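Local coordinates for protein putative nucleotide sugar epimerase/ dehydratase (Bordetella bronchiseptica, PDB 2Q1S) that binds NAD(H) in a Rossmann fold and probably acts as a nucleotide-sugar epimerase or dehydratase in the biosynthesis of lipopolysaccharide O-antigen, at residues A[103-108]-A[131-136]. Residues are numbered along the deposited sequence; the frame is centred on the assembly and turned at random.
With NAI (1,4-dihydronicotinamide adenine dinucleotide), chain B.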
loop_
_atom_site.group_PDB
_atom_site.type_symbol
_atom_site.label_atom_id
_atom_site.label_comp_id
_atom_site.label_asym_id
_atom_site.label_seq_id
_atom_site.Cartn_x
_atom_site.Cartn_y
_atom_site.Cartn_z
ATOM N N VAL A 103 -20.968 -1.574 7.407
ATOM C CA VAL A 103 -19.789 -0.966 8.018
ATOM C C VAL A 103 -19.354 0.182 7.137
ATOM O O VAL A 103 -19.309 0.041 5.938
ATOM C CB VAL A 103 -18.602 -2.005 8.151
ATOM C CG1 VAL A 103 -17.258 -1.325 8.512
ATOM C CG2 VAL A 103 -18.951 -3.098 9.132
ATOM N N PHE A 104 -19.129 1.334 7.745
ATOM C CA PHE A 104 -18.541 2.515 7.061
ATOM C C PHE A 104 -17.149 2.712 7.624
ATOM O O PHE A 104 -17.010 2.874 8.802
ATOM C CB PHE A 104 -19.390 3.767 7.305
ATOM C CG PHE A 104 -20.771 3.680 6.721
ATOM C CD1 PHE A 104 -21.827 3.101 7.450
ATOM C CD2 PHE A 104 -21.035 4.104 5.415
ATOM C CE1 PHE A 104 -23.115 3.004 6.923
ATOM C CE2 PHE A 104 -22.336 4.042 4.880
ATOM C CZ PHE A 104 -23.377 3.448 5.630
ATOM N N HIS A 105 -16.121 2.619 6.755
ATOM C CA HIS A 105 -14.753 2.796 7.192
ATOM C C HIS A 105 -14.229 4.169 6.767
ATOM O O HIS A 105 -13.907 4.351 5.545
ATOM C CB HIS A 105 -13.900 1.643 6.621
ATOM C CG HIS A 105 -12.449 1.843 6.889
ATOM N ND1 HIS A 105 -11.991 2.533 7.983
ATOM C CD2 HIS A 105 -11.358 1.510 6.156
ATOM C CE1 HIS A 105 -10.662 2.606 7.936
ATOM N NE2 HIS A 105 -10.262 1.989 6.832
ATOM N N LEU A 106 -14.333 5.118 7.708
ATOM C CA LEU A 106 -13.968 6.530 7.474
ATOM C C LEU A 106 -12.689 6.974 8.140
ATOM O O LEU A 106 -12.327 8.143 8.066
ATOM C CB LEU A 106 -15.125 7.487 7.871
ATOM C CG LEU A 106 -16.504 7.041 7.393
ATOM C CD1 LEU A 106 -17.513 8.072 7.960
ATOM C CD2 LEU A 106 -16.598 6.932 5.913
ATOM N N ALA A 107 -12.023 6.111 8.910
ATOM C CA ALA A 107 -10.839 6.536 9.623
ATOM C C ALA A 107 -9.733 6.936 8.604
ATOM O O ALA A 107 -9.640 6.448 7.466
ATOM C CB ALA A 107 -10.367 5.481 10.561
ATOM N N THR A 108 -8.954 7.916 9.068
ATOM C CA THR A 108 -7.775 8.358 8.311
ATOM C C THR A 108 -6.845 9.036 9.312
ATOM O O THR A 108 -7.141 9.212 10.492
ATOM C CB THR A 108 -8.127 9.280 7.146
ATOM O OG1 THR A 108 -7.008 9.346 6.237
ATOM C CG2 THR A 108 -8.495 10.701 7.598
ATOM N N LEU A 131 -6.528 -2.712 6.372
ATOM C CA LEU A 131 -6.147 -4.121 6.263
ATOM C C LEU A 131 -6.677 -4.921 7.478
ATOM O O LEU A 131 -7.258 -6.003 7.283
ATOM C CB LEU A 131 -4.600 -4.208 6.184
ATOM C CG LEU A 131 -4.160 -5.666 6.032
ATOM C CD1 LEU A 131 -4.729 -6.309 4.771
ATOM C CD2 LEU A 131 -2.610 -5.691 6.042
ATOM N N LYS A 132 -6.427 -4.440 8.690
ATOM C CA LYS A 132 -6.826 -5.194 9.882
ATOM C C LYS A 132 -8.355 -5.275 9.990
ATOM O O LYS A 132 -8.893 -6.304 10.393
ATOM C CB LYS A 132 -6.200 -4.639 11.140
ATOM C CG LYS A 132 -4.661 -4.774 11.083
ATOM C CD LYS A 132 -4.002 -4.424 12.406
ATOM C CE LYS A 132 -4.140 -5.494 13.497
ATOM N NZ LYS A 132 -3.403 -5.155 14.744
ATOM N N LEU A 133 -9.027 -4.196 9.610
ATOM C CA LEU A 133 -10.491 -4.221 9.630
ATOM C C LEU A 133 -10.995 -5.277 8.679
ATOM O O LEU A 133 -11.831 -6.146 9.038
ATOM C CB LEU A 133 -11.022 -2.822 9.272
ATOM C CG LEU A 133 -12.571 -2.790 9.191
ATOM C CD1 LEU A 133 -13.282 -3.074 10.515
ATOM C CD2 LEU A 133 -13.002 -1.461 8.613
ATOM N N TYR A 134 -10.551 -5.232 7.423
ATOM C CA TYR A 134 -11.025 -6.150 6.400
ATOM C C TYR A 134 -10.704 -7.597 6.768
ATOM O O TYR A 134 -11.506 -8.518 6.544
ATOM C CB TYR A 134 -10.407 -5.784 5.064
ATOM C CG TYR A 134 -11.005 -4.548 4.410
ATOM C CD1 TYR A 134 -11.982 -3.758 5.077
ATOM C CD2 TYR A 134 -10.598 -4.156 3.135
ATOM C CE1 TYR A 134 -12.544 -2.657 4.446
ATOM C CE2 TYR A 134 -11.122 -3.048 2.500
ATOM C CZ TYR A 134 -12.092 -2.278 3.164
ATOM O OH TYR A 134 -12.632 -1.175 2.526
ATOM N N GLU A 135 -9.522 -7.809 7.350
ATOM C CA GLU A 135 -9.119 -9.156 7.758
ATOM C C GLU A 135 -10.075 -9.739 8.806
ATOM O O GLU A 135 -10.391 -10.932 8.782
ATOM C CB GLU A 135 -7.676 -9.130 8.275
ATOM C CG GLU A 135 -7.092 -10.485 8.643
ATOM C CD GLU A 135 -6.958 -11.484 7.488
ATOM O OE1 GLU A 135 -7.172 -11.194 6.278
ATOM O OE2 GLU A 135 -6.682 -12.653 7.844
ATOM N N ARG A 136 -10.526 -8.888 9.713
ATOM C CA ARG A 136 -11.525 -9.294 10.709
ATOM C C ARG A 136 -12.915 -9.531 10.107
ATOM O O ARG A 136 -13.600 -10.498 10.526
ATOM C CB ARG A 136 -11.610 -8.311 11.862
ATOM C CG ARG A 136 -12.577 -8.770 12.991
ATOM C CD ARG A 136 -12.228 -10.149 13.544
ATOM N NE ARG A 136 -13.214 -10.571 14.556
ATOM C CZ ARG A 136 -13.690 -11.809 14.654
ATOM N NH1 ARG A 136 -13.248 -12.761 13.843
ATOM N NH2 ARG A 136 -14.586 -12.109 15.592
HETATM P PA NAI B . -11.497 13.339 10.267
HETATM O O1A NAI B . -10.058 13.402 10.635
HETATM O O2A NAI B . -12.484 14.327 10.932
HETATM O O5B NAI B . -12.066 11.911 10.416
HETATM C C5B NAI B . -11.278 10.722 10.535
HETATM C C4B NAI B . -11.570 10.010 11.845
HETATM O O4B NAI B . -10.735 8.861 11.935
HETATM C C3B NAI B . -11.248 10.914 13.063
HETATM O O3B NAI B . -12.376 10.951 13.954
HETATM C C2B NAI B . -10.098 10.178 13.735
HETATM O O2B NAI B . -9.998 10.278 15.189
HETATM C C1B NAI B . -10.369 8.729 13.326
HETATM N N9A NAI B . -9.230 7.836 13.450
HETATM C C8A NAI B . -7.922 8.115 13.161
HETATM N N7A NAI B . -7.188 7.019 13.363
HETATM C C5A NAI B . -7.993 5.998 13.772
HETATM C C6A NAI B . -7.847 4.587 14.157
HETATM N N6A NAI B . -6.669 3.952 14.164
HETATM N N1A NAI B . -8.954 3.869 14.526
HETATM C C2A NAI B . -10.160 4.499 14.533
HETATM N N3A NAI B . -10.404 5.775 14.193
HETATM C C4A NAI B . -9.357 6.581 13.794
HETATM O O3 NAI B . -11.493 13.614 8.692
HETATM P PN NAI B . -12.721 13.545 7.629
HETATM O O1N NAI B . -12.604 14.644 6.697
HETATM O O2N NAI B . -13.960 13.260 8.438
HETATM O O5D NAI B . -12.372 12.138 6.864
HETATM C C5D NAI B . -13.286 11.029 6.847
HETATM C C4D NAI B . -12.867 10.116 5.693
HETATM O O4D NAI B . -13.067 10.800 4.479
HETATM C C3D NAI B . -11.371 9.801 5.698
HETATM O O3D NAI B . -11.226 8.420 5.342
HETATM C C2D NAI B . -10.797 10.718 4.661
HETATM O O2D NAI B . -9.572 10.181 4.094
HETATM C C1D NAI B . -11.896 10.764 3.636
HETATM N N1N NAI B . -11.867 11.934 2.797
HETATM C C2N NAI B . -12.222 13.180 3.253
HETATM C C3N NAI B . -12.208 14.284 2.406
HETATM C C7N NAI B . -12.583 15.679 2.897
HETATM O O7N NAI B . -12.568 16.597 2.095
HETATM N N7N NAI B . -12.941 15.800 4.201
HETATM C C4N NAI B . -11.881 14.124 1.032
HETATM C C5N NAI B . -11.557 12.811 0.586
HETATM C C6N NAI B . -11.594 11.742 1.481
#
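Leu133 reaches from helix 128-137 to the end of strand 102-105 and lays one methyl, CD2, over a face of the His105 imidazole. This CH-pi contact puts Leu133 CD2 4.2 Å from the His105 ring centroid, 28° off the ring normal, and its closest ring atom is His105 CG at 3.8 Å. The methyl therefore sits nearer the CG end of the ring, close to His105 CB as well. Leu133 CD2 also meets Val103 CG1 at 4.3 Å, a reach helped by a chi1 of 177°, which turns CG away from the backbone N. Val103 and His105, two apart on the strand, both face the helix, while Phe104 turns to the other side of the sheet. Leucine suits this buried seam because its long apolar side chain carries a single methyl far enough to meet both Val103 and His105, and it packs against Ile87 as well. Histidine also brings a polar atom: its NE2 is hydrogen-bonded to Thr130 OG1 of the same helix, which probably helps fix the ring's rotation and satisfies a buried nitrogen. Beyond the strand the chain turns to NADH. Small Ala107 brings its CB to 3.6 Å from adenine C4A, and Leu106 O lies 3.0 Å from O3D of the nicotinamide ribose, a hydroxyl that could give its one proton, weakly, to this carbonyl or to Ala107 O. A parallel strand backed by a helix, with the dinucleotide lying across the strand's C-terminal end, is characteristic of the Rossmann fold of extended short-chain dehydrogenases/reductases.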